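Local coordinates for manganese-dependent inorganic pyrophosphatase (Methanocaldococcus jannaschii, PDB 2EB0), which hydrolyses inorganic pyrophosphate to two phosphates, using two manganese ions per subunit as cofactor, at residues Leu237-Phe251 / Glu262-Lys274. Numbering follows the deposited sequence.
Sequences LEEKLKNEGYDLIVF and EALVVGNKEMFEK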
loop_
_atom_site.group_PDB
_atom_site.type_symbol
_atom_site.label_atom_id
_atom_site.label_comp_id
_atom_site.label_asym_id
_atom_site.label_seq_id
_atom_site.Cartn_x
_atom_site.Cartn_y
_atom_site.Cartn_z
ATOM N N LEU B 237 -14.484 -18.501 -23.209
ATOM C CA LEU B 237 -13.351 -17.660 -22.846
ATOM C C LEU B 237 -12.713 -17.032 -24.091
ATOM O O LEU B 237 -12.147 -15.938 -24.024
ATOM C CB LEU B 237 -12.317 -18.468 -22.055
ATOM C CG LEU B 237 -12.739 -18.975 -20.660
ATOM C CD1 LEU B 237 -11.571 -19.692 -20.011
ATOM C CD2 LEU B 237 -13.180 -17.819 -19.775
ATOM N N GLU B 238 -12.815 -17.721 -25.224
ATOM C CA GLU B 238 -12.256 -17.212 -26.468
ATOM C C GLU B 238 -13.071 -16.022 -26.925
ATOM O O GLU B 238 -12.532 -15.056 -27.461
ATOM C CB GLU B 238 -12.266 -18.292 -27.553
ATOM C CG GLU B 238 -11.234 -19.383 -27.339
ATOM C CD GLU B 238 -11.182 -20.379 -28.484
ATOM O OE1 GLU B 238 -12.188 -21.081 -28.715
ATOM O OE2 GLU B 238 -10.132 -20.461 -29.156
ATOM N N GLU B 239 -14.379 -16.106 -26.699
ATOM C CA GLU B 239 -15.313 -15.047 -27.060
ATOM C C GLU B 239 -15.128 -13.851 -26.141
ATOM O O GLU B 239 -15.135 -12.705 -26.588
ATOM C CB GLU B 239 -16.756 -15.553 -26.950
ATOM C CG GLU B 239 -17.158 -16.538 -28.033
ATOM C CD GLU B 239 -17.257 -15.887 -29.400
ATOM O OE1 GLU B 239 -17.519 -16.607 -30.387
ATOM O OE2 GLU B 239 -17.079 -14.654 -29.490
ATOM N N LYS B 240 -14.969 -14.127 -24.851
ATOM C CA LYS B 240 -14.779 -13.080 -23.861
ATOM C C LYS B 240 -13.498 -12.314 -24.169
ATOM O O LYS B 240 -13.446 -11.089 -24.050
ATOM C CB LYS B 240 -14.683 -13.693 -22.465
ATOM C CG LYS B 240 -14.530 -12.682 -21.348
ATOM C CD LYS B 240 -14.539 -13.368 -19.974
ATOM C CE LYS B 240 -14.430 -12.351 -18.845
ATOM N NZ LYS B 240 -15.596 -11.423 -18.841
ATOM N N LEU B 241 -12.470 -13.051 -24.577
ATOM C CA LEU B 241 -11.174 -12.466 -24.892
ATOM C C LEU B 241 -11.239 -11.346 -25.938
ATOM O O LEU B 241 -10.871 -10.203 -25.656
ATOM C CB LEU B 241 -10.211 -13.560 -25.373
ATOM C CG LEU B 241 -8.824 -13.081 -25.822
ATOM C CD1 LEU B 241 -7.894 -12.960 -24.616
ATOM C CD2 LEU B 241 -8.258 -14.061 -26.834
ATOM N N LYS B 242 -11.712 -11.675 -27.140
ATOM C CA LYS B 242 -11.788 -10.692 -28.218
ATOM C C LYS B 242 -12.860 -9.609 -28.067
ATOM O O LYS B 242 -12.651 -8.469 -28.492
ATOM C CB LYS B 242 -11.958 -11.404 -29.563
ATOM C CG LYS B 242 -13.162 -12.313 -29.656
ATOM C CD LYS B 242 -13.182 -13.034 -30.993
ATOM C CE LYS B 242 -14.427 -13.899 -31.149
ATOM N NZ LYS B 242 -15.673 -13.084 -31.129
ATOM N N ASN B 243 -13.991 -9.943 -27.454
ATOM C CA ASN B 243 -15.063 -8.964 -27.294
ATOM C C ASN B 243 -14.826 -7.942 -26.200
ATOM O O ASN B 243 -15.323 -6.820 -26.279
ATOM C CB ASN B 243 -16.397 -9.666 -27.050
ATOM C CG ASN B 243 -16.776 -10.584 -28.188
ATOM O OD1 ASN B 243 -16.422 -10.340 -29.343
ATOM N ND2 ASN B 243 -17.509 -11.641 -27.874
ATOM N N GLU B 244 -14.070 -8.317 -25.177
ATOM C CA GLU B 244 -13.797 -7.391 -24.088
ATOM C C GLU B 244 -12.353 -6.896 -24.141
ATOM O O GLU B 244 -11.877 -6.209 -23.238
ATOM C CB GLU B 244 -14.133 -8.061 -22.758
ATOM C CG GLU B 244 -15.603 -8.478 -22.701
ATOM C CD GLU B 244 -15.960 -9.302 -21.481
ATOM O OE1 GLU B 244 -17.051 -9.907 -21.484
ATOM O OE2 GLU B 244 -15.163 -9.344 -20.520
ATOM N N GLY B 245 -11.672 -7.244 -25.228
ATOM C CA GLY B 245 -10.302 -6.812 -25.443
ATOM C C GLY B 245 -9.244 -7.251 -24.451
ATOM O O GLY B 245 -8.397 -6.454 -24.047
ATOM N N TYR B 246 -9.282 -8.512 -24.049
ATOM C CA TYR B 246 -8.282 -9.026 -23.122
ATOM C C TYR B 246 -7.026 -9.403 -23.896
ATOM O O TYR B 246 -7.107 -10.011 -24.962
ATOM C CB TYR B 246 -8.785 -10.281 -22.407
ATOM C CG TYR B 246 -9.798 -10.038 -21.325
ATOM C CD1 TYR B 246 -11.139 -9.806 -21.631
ATOM C CD2 TYR B 246 -9.419 -10.063 -19.982
ATOM C CE1 TYR B 246 -12.078 -9.610 -20.625
ATOM C CE2 TYR B 246 -10.351 -9.867 -18.971
ATOM C CZ TYR B 246 -11.676 -9.643 -19.298
ATOM O OH TYR B 246 -12.598 -9.467 -18.298
ATOM N N ASP B 247 -5.862 -9.047 -23.367
ATOM C CA ASP B 247 -4.627 -9.416 -24.035
ATOM C C ASP B 247 -4.385 -10.885 -23.710
ATOM O O ASP B 247 -3.788 -11.620 -24.506
ATOM C CB ASP B 247 -3.466 -8.562 -23.533
ATOM C CG ASP B 247 -2.157 -8.908 -24.212
ATOM O OD1 ASP B 247 -1.369 -9.689 -23.631
ATOM O OD2 ASP B 247 -1.927 -8.408 -25.337
ATOM N N LEU B 248 -4.877 -11.305 -22.541
ATOM C CA LEU B 248 -4.732 -12.687 -22.077
ATOM C C LEU B 248 -5.732 -13.093 -21.000
ATOM O O LEU B 248 -6.119 -12.286 -20.141
ATOM C CB LEU B 248 -3.323 -12.919 -21.516
ATOM C CG LEU B 248 -3.110 -14.197 -20.688
ATOM C CD1 LEU B 248 -3.126 -15.438 -21.582
ATOM C CD2 LEU B 248 -1.782 -14.090 -19.943
ATOM N N ILE B 249 -6.135 -14.360 -21.048
ATOM C CA ILE B 249 -7.060 -14.919 -20.069
ATOM C C ILE B 249 -6.580 -16.305 -19.637
ATOM O O ILE B 249 -6.204 -17.141 -20.466
ATOM C CB ILE B 249 -8.508 -15.043 -20.619
ATOM C CG1 ILE B 249 -9.153 -13.658 -20.716
ATOM C CG2 ILE B 249 -9.337 -15.940 -19.698
ATOM C CD1 ILE B 249 -10.607 -13.677 -21.153
ATOM N N VAL B 250 -6.575 -16.514 -18.325
ATOM C CA VAL B 250 -6.160 -17.771 -17.714
ATOM C C VAL B 250 -7.291 -18.176 -16.772
ATOM O O VAL B 250 -7.754 -17.362 -15.970
ATOM C CB VAL B 250 -4.867 -17.589 -16.885
ATOM C CG1 VAL B 250 -4.529 -18.875 -16.139
ATOM C CG2 VAL B 250 -3.725 -17.169 -17.792
ATOM N N PHE B 251 -7.753 -19.418 -16.893
ATOM C CA PHE B 251 -8.813 -19.914 -16.031
ATOM C C PHE B 251 -8.272 -21.112 -15.281
ATOM O O PHE B 251 -7.853 -22.103 -15.889
ATOM C CB PHE B 251 -10.029 -20.345 -16.830
ATOM C CG PHE B 251 -11.252 -20.535 -15.987
ATOM C CD1 PHE B 251 -12.002 -19.440 -15.580
ATOM C CD2 PHE B 251 -11.635 -21.806 -15.566
ATOM C CE1 PHE B 251 -13.117 -19.603 -14.766
ATOM C CE2 PHE B 251 -12.746 -21.980 -14.750
ATOM C CZ PHE B 251 -13.489 -20.873 -14.349
ATOM N N GLU B 262 -5.426 -26.742 -13.249
ATOM C CA GLU B 262 -5.279 -26.930 -14.682
ATOM C C GLU B 262 -5.517 -25.533 -15.225
ATOM O O GLU B 262 -6.598 -24.976 -15.057
ATOM C CB GLU B 262 -6.339 -27.874 -15.248
ATOM C CG GLU B 262 -6.089 -28.230 -16.705
ATOM C CD GLU B 262 -7.257 -28.948 -17.361
ATOM O OE1 GLU B 262 -7.869 -29.828 -16.717
ATOM O OE2 GLU B 262 -7.553 -28.641 -18.535
ATOM N N ALA B 263 -4.507 -24.955 -15.857
ATOM C CA ALA B 263 -4.665 -23.618 -16.396
ATOM C C ALA B 263 -5.087 -23.629 -17.855
ATOM O O ALA B 263 -4.454 -24.276 -18.682
ATOM C CB ALA B 263 -3.366 -22.845 -16.245
ATOM N N LEU B 264 -6.171 -22.922 -18.159
ATOM C CA LEU B 264 -6.649 -22.796 -19.533
ATOM C C LEU B 264 -6.040 -21.481 -20.004
ATOM O O LEU B 264 -6.184 -20.456 -19.334
ATOM C CB LEU B 264 -8.170 -22.704 -19.586
ATOM C CG LEU B 264 -9.000 -23.851 -19.004
ATOM C CD1 LEU B 264 -10.469 -23.613 -19.340
ATOM C CD2 LEU B 264 -8.547 -25.181 -19.579
ATOM N N VAL B 265 -5.364 -21.505 -21.149
ATOM C CA VAL B 265 -4.708 -20.304 -21.647
ATOM C C VAL B 265 -5.291 -19.769 -22.950
ATOM O O VAL B 265 -5.323 -20.463 -23.965
ATOM C CB VAL B 265 -3.197 -20.556 -21.815
ATOM C CG1 VAL B 265 -2.486 -19.262 -22.190
ATOM C CG2 VAL B 265 -2.627 -21.111 -20.519
ATOM N N VAL B 266 -5.742 -18.519 -22.907
ATOM C CA VAL B 266 -6.345 -17.871 -24.063
ATOM C C VAL B 266 -5.691 -16.521 -24.366
ATOM O O VAL B 266 -5.580 -15.658 -23.484
ATOM C CB VAL B 266 -7.850 -17.633 -23.828
ATOM C CG1 VAL B 266 -8.538 -17.324 -25.148
ATOM C CG2 VAL B 266 -8.470 -18.848 -23.160
ATOM N N GLY B 267 -5.269 -16.338 -25.616
ATOM C CA GLY B 267 -4.639 -15.088 -26.010
ATOM C C GLY B 267 -3.121 -15.164 -26.070
ATOM O O GLY B 267 -2.554 -15.958 -26.820
ATOM N N ASN B 268 -2.460 -14.347 -25.258
ATOM C CA ASN B 268 -1.004 -14.300 -25.232
ATOM C C ASN B 268 -0.356 -15.508 -24.545
ATOM O O ASN B 268 0.211 -15.381 -23.458
ATOM C CB ASN B 268 -0.557 -13.012 -24.536
ATOM C CG ASN B 268 0.890 -12.685 -24.804
ATOM O OD1 ASN B 268 1.720 -13.579 -24.947
ATOM N ND2 ASN B 268 1.207 -11.397 -24.858
ATOM N N LYS B 269 -0.421 -16.673 -25.186
ATOM C CA LYS B 269 0.163 -17.887 -24.622
ATOM C C LYS B 269 1.661 -17.751 -24.381
ATOM O O LYS B 269 2.205 -18.318 -23.424
ATOM C CB LYS B 269 -0.114 -19.085 -25.534
ATOM C CG LYS B 269 -1.590 -19.465 -25.591
ATOM C CD LYS B 269 -1.839 -20.719 -26.412
ATOM C CE LYS B 269 -3.320 -21.084 -26.412
ATOM N NZ LYS B 269 -3.607 -22.257 -27.292
ATOM N N GLU B 270 2.322 -16.988 -25.248
ATOM C CA GLU B 270 3.761 -16.760 -25.152
ATOM C C GLU B 270 4.120 -16.165 -23.795
ATOM O O GLU B 270 5.021 -16.651 -23.109
ATOM C CB GLU B 270 4.228 -15.800 -26.255
ATOM C CG GLU B 270 3.665 -16.093 -27.643
ATOM C CD GLU B 270 2.171 -15.809 -27.746
ATOM O OE1 GLU B 270 1.765 -14.652 -27.521
ATOM O OE2 GLU B 270 1.401 -16.745 -28.052
ATOM N N MET B 271 3.407 -15.108 -23.413
ATOM C CA MET B 271 3.662 -14.442 -22.145
ATOM C C MET B 271 3.432 -15.368 -20.956
ATOM O O MET B 271 4.088 -15.237 -19.925
ATOM C CB MET B 271 2.784 -13.200 -22.009
ATOM C CG MET B 271 3.228 -12.278 -20.881
ATOM S SD MET B 271 4.953 -11.713 -21.037
ATOM C CE MET B 271 4.694 -10.106 -21.836
ATOM N N PHE B 272 2.502 -16.306 -21.114
ATOM C CA PHE B 272 2.173 -17.272 -20.070
ATOM C C PHE B 272 3.320 -18.269 -19.923
ATOM O O PHE B 272 3.822 -18.519 -18.820
ATOM C CB PHE B 272 0.900 -18.035 -20.443
ATOM C CG PHE B 272 0.503 -19.078 -19.437
ATOM C CD1 PHE B 272 -0.325 -18.754 -18.367
ATOM C CD2 PHE B 272 0.974 -20.383 -19.548
ATOM C CE1 PHE B 272 -0.681 -19.714 -17.419
ATOM C CE2 PHE B 272 0.630 -21.354 -18.610
ATOM C CZ PHE B 272 -0.203 -21.016 -17.539
ATOM N N GLU B 273 3.718 -18.841 -21.053
ATOM C CA GLU B 273 4.799 -19.809 -21.078
ATOM C C GLU B 273 6.070 -19.195 -20.512
ATOM O O GLU B 273 6.870 -19.882 -19.890
ATOM C CB GLU B 273 5.034 -20.296 -22.507
ATOM C CG GLU B 273 3.970 -21.251 -23.016
ATOM C CD GLU B 273 4.150 -21.577 -24.491
ATOM O OE1 GLU B 273 3.631 -22.625 -24.944
ATOM O OE2 GLU B 273 4.803 -20.774 -25.197
ATOM N N LYS B 274 6.250 -17.897 -20.735
ATOM C CA LYS B 274 7.423 -17.203 -20.222
ATOM C C LYS B 274 7.256 -17.067 -18.710
ATOM O O LYS B 274 8.176 -17.327 -17.933
ATOM C CB LYS B 274 7.539 -15.814 -20.858
ATOM C CG LYS B 274 8.683 -14.978 -20.303
ATOM C CD LYS B 274 8.614 -13.534 -20.777
ATOM C CE LYS B 274 9.628 -12.669 -20.043
ATOM N NZ LYS B 274 9.414 -11.205 -20.265
#
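Val266 fills the tight part of this contact: its CG1, anti to the backbone N (chi1 -164°), lies 3.7 Å from Leu241 CD2, and its CG2 4.0 Å from Leu237 CB. Helix 237-243 meets the hairpin face of Ile249, Phe251, Leu264 and Val266 through the last two. Two hydrogen-bonded pairs hold the antiparallel strands: Ile249 N donates to Val266 O at 2.8 Å, Val266 N donates in turn to Ile249 O, and Phe251 pairs likewise with Leu264. On the other face, Val250 CG2 meets Phe272 CD1 at 3.8 Å, and Val265 CG2 sits over that ring's centre.

The looser, more solvent-exposed end is at Gly267 and Asn268. Asn268 N bonds Asp247 O (3.1 Å); ND2 bonds Asp247 OD1 only weakly (3.3 Å), carboxylate and amide planes 59° apart, and Tyr305 OH is the stronger partner of OD1. At the N-cap of helix 269-275, Asn268 OD1 accepts from Met271 N (2.7 Å), which lies above the carbonyl plane. With an alanine here, Met271 N would probably lose its capping acceptor and Asp247 OD1 its weak amide partner.

In the mixed sheet of the DHHA2 domain, strand 211-220 flanks 248-255 and strand 284-287 flanks 260-267, with helix 293-306 against Leu248 and Met271.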